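Local coordinates for lipopolysaccharide core heptose(I) kinase WaaP (Pseudomonas aeruginosa, PDB 6DFL), which phosphorylates the first heptose of the lipopolysaccharide core with ATP and also acts as a tyrosine kinase that autophosphorylates, at residues V121-E124 / V125-Q128; L210-S213 / A214-I217; T220-D223 / K224-F227; W249-R252 / K253-K256. All blocks are in the same frame, centred on the assembly; numbering follows the deposited sequence.

How the contacts relate
Four short local contacts at or along helices illustrate how a protein of the kinase superfamily can enclose a lipid. They come in series along the chain. Contact 1 opens the short helix 123-127 after strand 120-122, contact 2 runs off the end of helix 200-212 into turns, contact 3 starts helix 221-232 and contact 4 runs along helix 244-257. Contact 2 is central: its centre lies about 12 Å from that of contact 1, 12 Å from contact 3 and 11 Å from contact 4, and it touches all three, whereas the centres of contacts 1 and 4 are about 23 Å apart. Three separate helices, a short helix and a loop thus contribute to one pocket for the palmitoyl-phosphopantetheine.

Contact 1. Residues V121-E124 / V125-Q128; sequences VDLE and VFSQ
Around the F126 ring, V121 CG1 and L123 CD2 both approach obliquely, while the other flat group, the D122 carboxylate, meets the backbone of V125 from above its plane. D122 is the N-cap of helix 123-127, at the point where strand 120-122 turns directly into helix. Its OD1 accepts from V125 N at 3.0 Å, 38° out of the carboxylate plane, and more weakly from E124 N, so one oxygen serves two amides of the first turn. Chi1 of 82° brings CG between the backbone N and the carbonyl carbon, swinging the carboxylate back over the amides. The same group leans on V125, OD2 to CG2 at 3.4 Å. The main chain of the cap is used too, since D122 O accepts from F126 N at 2.9 Å. On the apolar side, V121 CG2 touches V125 CG1 at 3.7 Å, and V121 crosses F126 at about a right angle. F126 also rests on L143 of helix 137-156, joining this small helix to a longer one, while L123 reaches the bound acyl group. At the far end L123 O takes two donors from one residue, S127 N at 2.9 Å and S127 OG at 2.7 Å.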
loop_
_atom_site.group_PDB
_atom_site.type_symbol
_atom_site.label_atom_id
_atom_site.label_comp_id
_atom_site.label_asym_id
_atom_site.label_seq_id
_atom_site.Cartn_x
_atom_site.Cartn_y
_atom_site.Cartn_z
ATOM N N VAL A 121 -2.629 5.405 -12.751
ATOM C CA VAL A 121 -3.967 5.257 -12.193
ATOM C C VAL A 121 -3.809 4.882 -10.728
ATOM O O VAL A 121 -3.041 3.965 -10.394
ATOM C CB VAL A 121 -4.801 4.199 -12.940
ATOM C CG1 VAL A 121 -4.052 2.870 -13.009
ATOM C CG2 VAL A 121 -6.137 4.026 -12.260
ATOM N N ASP A 122 -4.492 5.609 -9.852
ATOM C CA ASP A 122 -4.410 5.291 -8.441
ATOM C C ASP A 122 -5.171 3.999 -8.174
ATOM O O ASP A 122 -6.035 3.580 -8.949
ATOM C CB ASP A 122 -4.922 6.454 -7.579
ATOM C CG ASP A 122 -6.431 6.490 -7.437
ATOM O OD1 ASP A 122 -7.021 5.515 -6.917
ATOM O OD2 ASP A 122 -7.042 7.541 -7.780
ATOM N N LEU A 123 -4.846 3.372 -7.048
ATOM C CA LEU A 123 -5.235 1.987 -6.831
ATOM C C LEU A 123 -6.696 1.845 -6.432
ATOM O O LEU A 123 -7.278 0.771 -6.647
ATOM C CB LEU A 123 -4.319 1.350 -5.777
ATOM C CG LEU A 123 -2.954 0.833 -6.262
ATOM C CD1 LEU A 123 -2.183 0.054 -5.152
ATOM C CD2 LEU A 123 -3.089 -0.016 -7.521
ATOM N N GLU A 124 -7.296 2.887 -5.849
ATOM C CA GLU A 124 -8.733 2.860 -5.572
ATOM C C GLU A 124 -9.536 2.809 -6.864
ATOM O O GLU A 124 -10.451 1.985 -7.021
ATOM C CB GLU A 124 -9.151 4.090 -4.767
ATOM C CG GLU A 124 -10.664 4.295 -4.770
ATOM C CD GLU A 124 -11.134 5.265 -3.698
ATOM O OE1 GLU A 124 -10.393 6.234 -3.426
ATOM O OE2 GLU A 124 -12.238 5.041 -3.127
ATOM N N VAL A 125 -9.207 3.707 -7.791
ATOM C CA VAL A 125 -9.806 3.676 -9.120
ATOM C C VAL A 125 -9.551 2.327 -9.778
ATOM O O VAL A 125 -10.469 1.674 -10.286
ATOM C CB VAL A 125 -9.257 4.834 -9.971
ATOM C CG1 VAL A 125 -9.699 4.695 -11.412
ATOM C CG2 VAL A 125 -9.716 6.159 -9.389
ATOM N N PHE A 126 -8.292 1.888 -9.758
ATOM C CA PHE A 126 -7.935 0.619 -10.387
ATOM C C PHE A 126 -8.735 -0.545 -9.826
ATOM O O PHE A 126 -9.099 -1.458 -10.567
ATOM C CB PHE A 126 -6.454 0.345 -10.223
ATOM C CG PHE A 126 -5.984 -0.792 -11.051
ATOM C CD1 PHE A 126 -5.792 -0.629 -12.405
ATOM C CD2 PHE A 126 -5.744 -2.040 -10.485
ATOM C CE1 PHE A 126 -5.353 -1.685 -13.183
ATOM C CE2 PHE A 126 -5.314 -3.086 -11.260
ATOM C CZ PHE A 126 -5.112 -2.910 -12.608
ATOM N N SER A 127 -9.027 -0.534 -8.531
ATOM C CA SER A 127 -9.778 -1.614 -7.902
ATOM C C SER A 127 -11.248 -1.265 -7.681
ATOM O O SER A 127 -11.981 -2.076 -7.102
ATOM C CB SER A 127 -9.131 -1.999 -6.571
ATOM O OG SER A 127 -9.160 -0.917 -5.658
ATOM N N GLN A 128 -11.678 -0.075 -8.120
ATOM C CA GLN A 128 -13.058 0.408 -8.088
ATOM C C GLN A 128 -14.113 -0.691 -8.075
ATOM O O GLN A 128 -15.012 -0.672 -7.227
ATOM C CB GLN A 128 -13.307 1.302 -9.299
ATOM C CG GLN A 128 -13.771 2.698 -8.986
ATOM C CD GLN A 128 -13.769 3.567 -10.229
ATOM O OE1 GLN A 128 -13.220 3.168 -11.269
ATOM N NE2 GLN A 128 -14.384 4.753 -10.142
#

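Contact 2. Residues L210-S213 / A214-I217; sequences LYFS and ALDI. With G9S (S-[2-({N-[(2S)-2-hydroxy-3,3-dimethyl-4-(phosphonooxy)butanoyl]-beta-alanyl}amino)ethyl] hexadecanethioate), chain C.
Y211 and A214 bring helix 200-212 to its end, A214 N donating to Y211 O at 2.8 Å before two type I turns, F212 to L215 and A214 to I217, lead the chain away. The turn folds L215 back over the preceding helical residues. Its CD2 sits over one face of the Y211 ring, 3.6 Å from the centroid and 22° off the normal, a CH-pi contact, with L215 crossing the tyrosine at about a right angle. Over the opposite face runs the acyl chain of G9S, where C13 lies above the ring centre and C12 comes within 3.5 Å of Y211 CE2. CG of Y211 stands anti to the backbone N (chi1 -175°), a setting that sends the ring out between leucine and lipid. Further along the lipid, I217 CD1 meets C27 at 3.8 Å. S213 OG bonds to L210 O at 3.0 Å and also to I166 N, tying the helix end to a neighbouring loop. The phenol OH of Y211 bonds to both K224 NZ and E251 OE2. Y211 is a known autophosphorylation site, unmodified here; with its ring sandwiched and its hydroxyl gripped twice, phosphorylation would probably require this part of the pocket to rearrange.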
loop_
_atom_site.group_PDB
_atom_site.type_symbol
_atom_site.label_atom_id
_atom_site.label_comp_id
_atom_site.label_asym_id
_atom_site.label_seq_id
_atom_site.Cartn_x
_atom_site.Cartn_y
_atom_site.Cartn_z
ATOM N N LEU A 210 -5.001 2.436 5.815
ATOM C CA LEU A 210 -4.864 1.681 4.578
ATOM C C LEU A 210 -5.941 0.615 4.479
ATOM O O LEU A 210 -6.576 0.456 3.428
ATOM C CB LEU A 210 -3.479 1.073 4.480
ATOM C CG LEU A 210 -3.315 0.397 3.133
ATOM C CD1 LEU A 210 -3.456 1.387 2.011
ATOM C CD2 LEU A 210 -1.965 -0.308 3.067
ATOM N N TYR A 211 -6.216 -0.069 5.588
ATOM C CA TYR A 211 -7.248 -1.096 5.593
ATOM C C TYR A 211 -8.632 -0.501 5.313
ATOM O O TYR A 211 -9.380 -1.019 4.481
ATOM C CB TYR A 211 -7.237 -1.826 6.934
ATOM C CG TYR A 211 -8.193 -2.990 7.019
ATOM C CD1 TYR A 211 -8.491 -3.755 5.903
ATOM C CD2 TYR A 211 -8.812 -3.311 8.219
ATOM C CE1 TYR A 211 -9.374 -4.822 5.980
ATOM C CE2 TYR A 211 -9.688 -4.376 8.308
ATOM C CZ TYR A 211 -9.974 -5.116 7.182
ATOM O OH TYR A 211 -10.850 -6.176 7.267
ATOM N N PHE A 212 -9.005 0.569 6.012
ATOM C CA PHE A 212 -10.357 1.087 5.810
ATOM C C PHE A 212 -10.534 1.604 4.399
ATOM O O PHE A 212 -11.626 1.501 3.844
ATOM C CB PHE A 212 -10.675 2.153 6.849
ATOM C CG PHE A 212 -10.446 1.674 8.264
ATOM C CD1 PHE A 212 -10.607 0.333 8.580
ATOM C CD2 PHE A 212 -10.043 2.540 9.261
ATOM C CE1 PHE A 212 -10.402 -0.128 9.856
ATOM C CE2 PHE A 212 -9.827 2.064 10.558
ATOM C CZ PHE A 212 -10.007 0.731 10.839
ATOM N N SER A 213 -9.470 2.082 3.767
ATOM C CA SER A 213 -9.626 2.485 2.378
ATOM C C SER A 213 -9.835 1.303 1.446
ATOM O O SER A 213 -10.062 1.514 0.255
ATOM C CB SER A 213 -8.417 3.304 1.925
ATOM O OG SER A 213 -7.394 2.484 1.383
ATOM N N ALA A 214 -9.776 0.056 1.929
ATOM C CA ALA A 214 -9.760 -1.068 1.000
ATOM C C ALA A 214 -10.825 -2.112 1.315
ATOM O O ALA A 214 -10.764 -3.223 0.775
ATOM C CB ALA A 214 -8.370 -1.698 0.963
ATOM N N LEU A 215 -11.826 -1.757 2.128
ATOM C CA LEU A 215 -12.880 -2.675 2.552
ATOM C C LEU A 215 -13.814 -3.115 1.435
ATOM O O LEU A 215 -14.613 -4.035 1.655
ATOM C CB LEU A 215 -13.715 -2.041 3.657
ATOM C CG LEU A 215 -12.885 -1.633 4.865
ATOM C CD1 LEU A 215 -13.763 -0.996 5.911
ATOM C CD2 LEU A 215 -12.101 -2.861 5.428
ATOM N N ASP A 216 -13.724 -2.525 0.247
ATOM C CA ASP A 216 -14.747 -2.706 -0.771
ATOM C C ASP A 216 -14.182 -3.274 -2.067
ATOM O O ASP A 216 -14.776 -3.098 -3.132
ATOM C CB ASP A 216 -15.455 -1.367 -1.023
ATOM C CG ASP A 216 -16.716 -1.520 -1.827
ATOM O OD1 ASP A 216 -17.617 -2.262 -1.375
ATOM O OD2 ASP A 216 -16.793 -0.909 -2.915
ATOM N N ILE A 217 -13.048 -3.957 -2.017
ATOM C CA ILE A 217 -12.444 -4.469 -3.232
ATOM C C ILE A 217 -12.371 -5.991 -3.232
ATOM O O ILE A 217 -11.694 -6.577 -4.086
ATOM C CB ILE A 217 -11.062 -3.844 -3.464
ATOM C CG1 ILE A 217 -10.096 -4.262 -2.343
ATOM C CG2 ILE A 217 -11.168 -2.328 -3.572
ATOM C CD1 ILE A 217 -8.748 -3.639 -2.474
HETATM C C1 G9S C . -7.403 -12.462 9.914
HETATM C C2 G9S C . -9.226 -14.186 9.683
HETATM C C3 G9S C . -10.527 -14.789 10.190
HETATM C C4 G9S C . -10.494 -15.338 11.604
HETATM C C5 G9S C . -8.536 -15.521 13.350
HETATM C C6 G9S C . -7.558 -17.869 12.573
HETATM C C7 G9S C . -7.724 -19.320 12.956
HETATM C C8 G9S C . -7.858 -17.708 11.107
HETATM C C10 G9S C . -7.207 -8.976 10.166
HETATM C C11 G9S C . -7.600 -7.596 10.615
HETATM C C12 G9S C . -7.241 -6.486 9.654
HETATM C C13 G9S C . -6.659 -6.934 8.325
HETATM C C14 G9S C . -5.215 -6.500 8.037
HETATM C C15 G9S C . -5.022 -5.304 7.118
HETATM C C16 G9S C . -5.201 -5.518 5.634
HETATM N N2 G9S C . -8.635 -13.050 10.374
HETATM C C19 G9S C . -7.520 -11.434 8.817
HETATM C C20 G9S C . -6.138 -17.482 12.856
HETATM C C21 G9S C . -4.447 -4.599 4.678
HETATM C C22 G9S C . -5.079 -4.480 3.294
HETATM C C23 G9S C . -4.685 -3.327 2.417
HETATM C C24 G9S C . -4.062 -3.693 1.087
HETATM C C25 G9S C . -3.845 -2.615 0.031
HETATM C C26 G9S C . -3.717 -3.063 -1.428
HETATM C C27 G9S C . -4.995 -3.147 -2.243
HETATM C C28 G9S C . -4.821 -3.334 -3.721
HETATM C C29 G9S C . -5.336 -2.258 -4.623
HETATM C C30 G9S C . -8.550 -17.052 13.463
HETATM N N3 G9S C . -9.453 -14.758 12.491
HETATM O O2 G9S C . -8.670 -14.668 8.702
HETATM O O3 G9S C . -6.179 -9.515 10.559
HETATM O O4 G9S C . -7.724 -14.893 14.022
HETATM O O5 G9S C . -9.850 -17.514 13.374
HETATM O O6 G9S C . -8.067 -19.568 14.283
HETATM O O8 G9S C . -8.406 -21.148 16.225
HETATM O O9 G9S C . -6.075 -20.671 15.424
HETATM P P1 G9S C . -7.528 -20.843 15.029
HETATM S S1 G9S C . -8.393 -9.941 9.266
#

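Contact 3. Residues T220-D223 / K224-F227; sequences TRRD and KLRF. With G9S (S-[2-({N-[(2S)-2-hydroxy-3,3-dimethyl-4-(phosphonooxy)butanoyl]-beta-alanyl}amino)ethyl] hexadecanethioate), chain C.
D223 and R226 cross obliquely at the start of helix 221-232, which opens with a capping box between T220 and D223. The carboxylate and guanidinium planes stand 46° apart, and the salt bridge runs from D223 OD1 to R226 NH1 at 3.1 Å. The other carboxylate oxygen, OD2, accepts from T220 N at 2.9 Å, and in return D223 N donates to T220 OG1; OD2 also pairs with K140 of helix 137-156. The guanidinium of R226 lies back along the first turn, with NH1 3.3 Å from R222 CB. R222 and R226 both form salt bridges to acidic side chains on the chain of another protein, so this positive face serves a protein-protein interface. The same turn also meets G9S, and R221 and L225 touch both partners. On the phosphopantetheine arm, L225 CD2 reaches C1 at 3.6 Å and R221 CB meets the amide oxygen O2. The acyl chain goes to F227: over one face of its ring, offset toward the rim, lies C21, 3.5 Å from CG.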
loop_
_atom_site.group_PDB
_atom_site.type_symbol
_atom_site.label_atom_id
_atom_site.label_comp_id
_atom_site.label_asym_id
_atom_site.label_seq_id
_atom_site.Cartn_x
_atom_site.Cartn_y
_atom_site.Cartn_z
ATOM N N THR A 220 -10.133 -11.231 0.340
ATOM C CA THR A 220 -10.408 -12.387 1.172
ATOM C C THR A 220 -9.693 -12.222 2.505
ATOM O O THR A 220 -8.833 -11.355 2.671
ATOM C CB THR A 220 -9.954 -13.675 0.484
ATOM O OG1 THR A 220 -8.534 -13.845 0.661
ATOM C CG2 THR A 220 -10.296 -13.624 -1.008
ATOM N N ARG A 221 -10.062 -13.068 3.474
ATOM C CA ARG A 221 -9.299 -13.092 4.712
ATOM C C ARG A 221 -7.843 -13.381 4.427
ATOM O O ARG A 221 -6.960 -12.891 5.136
ATOM C CB ARG A 221 -9.850 -14.136 5.677
ATOM C CG ARG A 221 -11.200 -13.814 6.244
ATOM C CD ARG A 221 -11.773 -15.043 6.878
ATOM N NE ARG A 221 -13.220 -15.110 6.743
ATOM C CZ ARG A 221 -13.898 -16.236 6.543
ATOM N NH1 ARG A 221 -13.258 -17.396 6.439
ATOM N NH2 ARG A 221 -15.221 -16.200 6.435
ATOM N N ARG A 222 -7.571 -14.137 3.368
ATOM C CA ARG A 222 -6.200 -14.539 3.104
ATOM C C ARG A 222 -5.423 -13.447 2.389
ATOM O O ARG A 222 -4.213 -13.309 2.608
ATOM C CB ARG A 222 -6.193 -15.852 2.319
ATOM C CG ARG A 222 -6.389 -17.046 3.232
ATOM C CD ARG A 222 -7.130 -18.187 2.573
ATOM N NE ARG A 222 -8.566 -17.957 2.628
ATOM C CZ ARG A 222 -9.320 -17.678 1.578
ATOM N NH1 ARG A 222 -10.613 -17.477 1.758
ATOM N NH2 ARG A 222 -8.788 -17.611 0.364
ATOM N N ASP A 223 -6.086 -12.655 1.545
ATOM C CA ASP A 223 -5.416 -11.474 1.012
ATOM C C ASP A 223 -4.979 -10.542 2.131
ATOM O O ASP A 223 -3.976 -9.843 1.998
ATOM C CB ASP A 223 -6.324 -10.739 0.030
ATOM C CG ASP A 223 -6.802 -11.624 -1.106
ATOM O OD1 ASP A 223 -6.029 -12.507 -1.571
ATOM O OD2 ASP A 223 -7.965 -11.425 -1.539
ATOM N N LYS A 224 -5.692 -10.535 3.250
ATOM C CA LYS A 224 -5.287 -9.666 4.349
ATOM C C LYS A 224 -4.126 -10.265 5.142
ATOM O O LYS A 224 -3.213 -9.534 5.549
ATOM C CB LYS A 224 -6.489 -9.370 5.261
ATOM C CG LYS A 224 -7.655 -8.635 4.575
ATOM C CD LYS A 224 -8.887 -8.605 5.469
ATOM C CE LYS A 224 -10.146 -8.363 4.657
ATOM N NZ LYS A 224 -11.334 -8.195 5.545
ATOM N N LEU A 225 -4.141 -11.587 5.376
ATOM C CA LEU A 225 -2.986 -12.249 5.997
ATOM C C LEU A 225 -1.750 -12.129 5.117
ATOM O O LEU A 225 -0.658 -11.832 5.612
ATOM C CB LEU A 225 -3.295 -13.721 6.287
ATOM C CG LEU A 225 -4.503 -14.014 7.177
ATOM C CD1 LEU A 225 -4.858 -15.486 7.156
ATOM C CD2 LEU A 225 -4.228 -13.537 8.578
ATOM N N ARG A 226 -1.893 -12.369 3.809
ATOM C CA ARG A 226 -0.797 -12.075 2.894
ATOM C C ARG A 226 -0.263 -10.672 3.133
ATOM O O ARG A 226 0.949 -10.470 3.230
ATOM C CB ARG A 226 -1.264 -12.212 1.443
ATOM C CG ARG A 226 -1.041 -13.561 0.815
ATOM C CD ARG A 226 -1.818 -13.775 -0.469
ATOM N NE ARG A 226 -2.159 -15.184 -0.660
ATOM C CZ ARG A 226 -3.390 -15.695 -0.573
ATOM N NH1 ARG A 226 -4.439 -14.911 -0.326
ATOM N NH2 ARG A 226 -3.582 -17.000 -0.747
ATOM N N PHE A 227 -1.158 -9.684 3.250
ATOM C CA PHE A 227 -0.690 -8.329 3.497
ATOM C C PHE A 227 0.115 -8.257 4.784
ATOM O O PHE A 227 1.186 -7.646 4.814
ATOM C CB PHE A 227 -1.852 -7.328 3.566
ATOM C CG PHE A 227 -1.381 -5.929 3.768
ATOM C CD1 PHE A 227 -1.136 -5.113 2.679
ATOM C CD2 PHE A 227 -1.073 -5.461 5.023
ATOM C CE1 PHE A 227 -0.636 -3.840 2.848
ATOM C CE2 PHE A 227 -0.580 -4.178 5.191
ATOM C CZ PHE A 227 -0.361 -3.374 4.101
HETATM C C1 G9S C . -7.403 -12.462 9.914
HETATM C C2 G9S C . -9.226 -14.186 9.683
HETATM C C3 G9S C . -10.527 -14.789 10.190
HETATM C C4 G9S C . -10.494 -15.338 11.604
HETATM C C5 G9S C . -8.536 -15.521 13.350
HETATM C C6 G9S C . -7.558 -17.869 12.573
HETATM C C7 G9S C . -7.724 -19.320 12.956
HETATM C C8 G9S C . -7.858 -17.708 11.107
HETATM C C10 G9S C . -7.207 -8.976 10.166
HETATM C C11 G9S C . -7.600 -7.596 10.615
HETATM C C12 G9S C . -7.241 -6.486 9.654
HETATM C C13 G9S C . -6.659 -6.934 8.325
HETATM C C14 G9S C . -5.215 -6.500 8.037
HETATM C C15 G9S C . -5.022 -5.304 7.118
HETATM C C16 G9S C . -5.201 -5.518 5.634
HETATM N N2 G9S C . -8.635 -13.050 10.374
HETATM C C19 G9S C . -7.520 -11.434 8.817
HETATM C C20 G9S C . -6.138 -17.482 12.856
HETATM C C21 G9S C . -4.447 -4.599 4.678
HETATM C C22 G9S C . -5.079 -4.480 3.294
HETATM C C23 G9S C . -4.685 -3.327 2.417
HETATM C C24 G9S C . -4.062 -3.693 1.087
HETATM C C25 G9S C . -3.845 -2.615 0.031
HETATM C C26 G9S C . -3.717 -3.063 -1.428
HETATM C C27 G9S C . -4.995 -3.147 -2.243
HETATM C C28 G9S C . -4.821 -3.334 -3.721
HETATM C C29 G9S C . -5.336 -2.258 -4.623
HETATM C C30 G9S C . -8.550 -17.052 13.463
HETATM N N3 G9S C . -9.453 -14.758 12.491
HETATM O O2 G9S C . -8.670 -14.668 8.702
HETATM O O3 G9S C . -6.179 -9.515 10.559
HETATM O O4 G9S C . -7.724 -14.893 14.022
HETATM O O5 G9S C . -9.850 -17.514 13.374
HETATM O O6 G9S C . -8.067 -19.568 14.283
HETATM O O8 G9S C . -8.406 -21.148 16.225
HETATM O O9 G9S C . -6.075 -20.671 15.424
HETATM P P1 G9S C . -7.528 -20.843 15.029
HETATM S S1 G9S C . -8.393 -9.941 9.266
#

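Contact 4. Residues W249-R252 / K253-K256; sequences WMER and KAEK. With G9S (S-[2-({N-[(2S)-2-hydroxy-3,3-dimethyl-4-(phosphonooxy)butanoyl]-beta-alanyl}amino)ethyl] hexadecanethioate), chain C.
Helix 244-257 covers the side of the acyl pocket beside helix 200-212, and between W249 and K256 it runs as a regular alpha-helix: K253 N, A254 N and E255 N donate to the carbonyl oxygens of W249, M250 and E251. Within this frame W249 and K253 run alongside each other in the same direction. The aliphatic part of the lysine does the touching, CD approaching CZ2 of the indole at 3.4 Å in an oblique contact, while CB of K253 also packs on F212. Both chains leave with CG anti to the backbone N, W249 at 173° and K253 at -162°, and this shared start lets them stay together, the lysine bending at chi2. The carboxylates of E251 and E255 are instead turned 58° against each other, with OE1 of E251 4.2 Å from OE2 of E255. OE2 of E251 is also held by the hydroxyl of Y211. The inner side of the helix meets the lipid. M250, modelled as selenomethionine, bends at chi3 to bring CE to within 3.6 Å of G9S C15, and E251 OE2 lies 3.6 Å from C11, close to the thioester. A254 CB sits against M250 O at 3.2 Å and also packs on Y211. The whole is typical of an amphipathic helix, with exposed charged residues outside and M250 and A254 facing inward, though E251 brings a carboxylate to the pocket.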
loop_
_atom_site.group_PDB
_atom_site.type_symbol
_atom_site.label_atom_id
_atom_site.label_comp_id
_atom_site.label_asym_id
_atom_site.label_seq_id
_atom_site.Cartn_x
_atom_site.Cartn_y
_atom_site.Cartn_z
ATOM N N TRP A 249 -9.336 -4.716 16.809
ATOM C CA TRP A 249 -9.886 -3.375 16.711
ATOM C C TRP A 249 -10.147 -3.008 15.262
ATOM O O TRP A 249 -11.263 -2.615 14.913
ATOM C CB TRP A 249 -8.940 -2.371 17.355
ATOM C CG TRP A 249 -9.376 -0.967 17.123
ATOM C CD1 TRP A 249 -10.293 -0.263 17.852
ATOM C CD2 TRP A 249 -8.922 -0.090 16.093
ATOM N NE1 TRP A 249 -10.432 0.998 17.342
ATOM C CE2 TRP A 249 -9.608 1.134 16.257
ATOM C CE3 TRP A 249 -8.008 -0.214 15.046
ATOM C CZ2 TRP A 249 -9.402 2.227 15.413
ATOM C CZ3 TRP A 249 -7.812 0.868 14.204
ATOM C CH2 TRP A 249 -8.510 2.073 14.390
HETATM N N MSE A 250 -9.142 -3.168 14.396
HETATM C CA MSE A 250 -9.322 -2.853 12.986
HETATM C C MSE A 250 -10.477 -3.625 12.414
HETATM O O MSE A 250 -11.259 -3.091 11.654
HETATM C CB MSE A 250 -8.082 -3.146 12.170
HETATM C CG MSE A 250 -6.918 -2.237 12.453
HETATM SE SE MSE A 250 -5.242 -2.888 11.696
HETATM C CE MSE A 250 -5.680 -2.970 9.823
ATOM N N GLU A 251 -10.611 -4.893 12.786
ATOM C CA GLU A 251 -11.724 -5.652 12.237
ATOM C C GLU A 251 -13.058 -5.113 12.745
ATOM O O GLU A 251 -14.065 -5.195 12.038
ATOM C CB GLU A 251 -11.565 -7.135 12.564
ATOM C CG GLU A 251 -12.329 -8.065 11.619
ATOM C CD GLU A 251 -12.238 -7.651 10.155
ATOM O OE1 GLU A 251 -13.297 -7.588 9.478
ATOM O OE2 GLU A 251 -11.116 -7.381 9.680
ATOM N N ARG A 252 -13.074 -4.546 13.952
ATOM C CA ARG A 252 -14.315 -4.060 14.534
ATOM C C ARG A 252 -14.730 -2.741 13.897
ATOM O O ARG A 252 -15.891 -2.560 13.520
ATOM C CB ARG A 252 -14.150 -3.903 16.040
ATOM C CG ARG A 252 -14.429 -5.149 16.818
ATOM C CD ARG A 252 -14.681 -4.796 18.274
ATOM N NE ARG A 252 -13.705 -3.824 18.760
ATOM C CZ ARG A 252 -12.468 -4.142 19.137
ATOM N NH1 ARG A 252 -12.061 -5.407 19.086
ATOM N NH2 ARG A 252 -11.640 -3.201 19.569
ATOM N N LYS A 253 -13.782 -1.810 13.776
ATOM C CA LYS A 253 -14.008 -0.591 13.011
ATOM C C LYS A 253 -14.432 -0.901 11.577
ATOM O O LYS A 253 -15.402 -0.325 11.069
ATOM C CB LYS A 253 -12.748 0.265 13.026
ATOM C CG LYS A 253 -12.986 1.708 12.645
ATOM C CD LYS A 253 -12.272 2.610 13.618
ATOM C CE LYS A 253 -12.589 4.075 13.360
ATOM N NZ LYS A 253 -11.914 4.943 14.376
ATOM N N ALA A 254 -13.725 -1.822 10.913
ATOM C CA ALA A 254 -14.046 -2.149 9.524
ATOM C C ALA A 254 -15.456 -2.708 9.377
ATOM O O ALA A 254 -16.114 -2.458 8.358
ATOM C CB ALA A 254 -13.029 -3.139 8.955
ATOM N N GLU A 255 -15.936 -3.464 10.370
ATOM C CA GLU A 255 -17.324 -3.916 10.352
ATOM C C GLU A 255 -18.293 -2.731 10.337
ATOM O O GLU A 255 -19.118 -2.606 9.424
ATOM C CB GLU A 255 -17.591 -4.833 11.546
ATOM C CG GLU A 255 -17.287 -6.307 11.258
ATOM C CD GLU A 255 -17.034 -7.151 12.522
ATOM O OE1 GLU A 255 -17.610 -6.820 13.589
ATOM O OE2 GLU A 255 -16.260 -8.146 12.443
ATOM N N LYS A 256 -18.198 -1.842 11.341
ATOM C CA LYS A 256 -19.103 -0.694 11.429
ATOM C C LYS A 256 -19.028 0.172 10.180
ATOM O O LYS A 256 -20.060 0.617 9.663
ATOM C CB LYS A 256 -18.788 0.153 12.666
ATOM C CG LYS A 256 -19.237 -0.466 13.980
ATOM C CD LYS A 256 -18.855 0.413 15.162
ATOM C CE LYS A 256 -17.696 -0.190 15.943
ATOM N NZ LYS A 256 -18.014 -1.559 16.433
HETATM C C1 G9S C . -7.403 -12.462 9.914
HETATM C C2 G9S C . -9.226 -14.186 9.683
HETATM C C3 G9S C . -10.527 -14.789 10.190
HETATM C C4 G9S C . -10.494 -15.338 11.604
HETATM C C5 G9S C . -8.536 -15.521 13.350
HETATM C C6 G9S C . -7.558 -17.869 12.573
HETATM C C7 G9S C . -7.724 -19.320 12.956
HETATM C C8 G9S C . -7.858 -17.708 11.107
HETATM C C10 G9S C . -7.207 -8.976 10.166
HETATM C C11 G9S C . -7.600 -7.596 10.615
HETATM C C12 G9S C . -7.241 -6.486 9.654
HETATM C C13 G9S C . -6.659 -6.934 8.325
HETATM C C14 G9S C . -5.215 -6.500 8.037
HETATM C C15 G9S C . -5.022 -5.304 7.118
HETATM C C16 G9S C . -5.201 -5.518 5.634
HETATM N N2 G9S C . -8.635 -13.050 10.374
HETATM C C19 G9S C . -7.520 -11.434 8.817
HETATM C C20 G9S C . -6.138 -17.482 12.856
HETATM C C21 G9S C . -4.447 -4.599 4.678
HETATM C C22 G9S C . -5.079 -4.480 3.294
HETATM C C23 G9S C . -4.685 -3.327 2.417
HETATM C C24 G9S C . -4.062 -3.693 1.087
HETATM C C25 G9S C . -3.845 -2.615 0.031
HETATM C C26 G9S C . -3.717 -3.063 -1.428
HETATM C C27 G9S C . -4.995 -3.147 -2.243
HETATM C C28 G9S C . -4.821 -3.334 -3.721
HETATM C C29 G9S C . -5.336 -2.258 -4.623
HETATM C C30 G9S C . -8.550 -17.052 13.463
HETATM N N3 G9S C . -9.453 -14.758 12.491
HETATM O O2 G9S C . -8.670 -14.668 8.702
HETATM O O3 G9S C . -6.179 -9.515 10.559
HETATM O O4 G9S C . -7.724 -14.893 14.022
HETATM O O5 G9S C . -9.850 -17.514 13.374
HETATM O O6 G9S C . -8.067 -19.568 14.283
HETATM O O8 G9S C . -8.406 -21.148 16.225
HETATM O O9 G9S C . -6.075 -20.671 15.424
HETATM P P1 G9S C . -7.528 -20.843 15.029
HETATM S S1 G9S C . -8.393 -9.941 9.266
#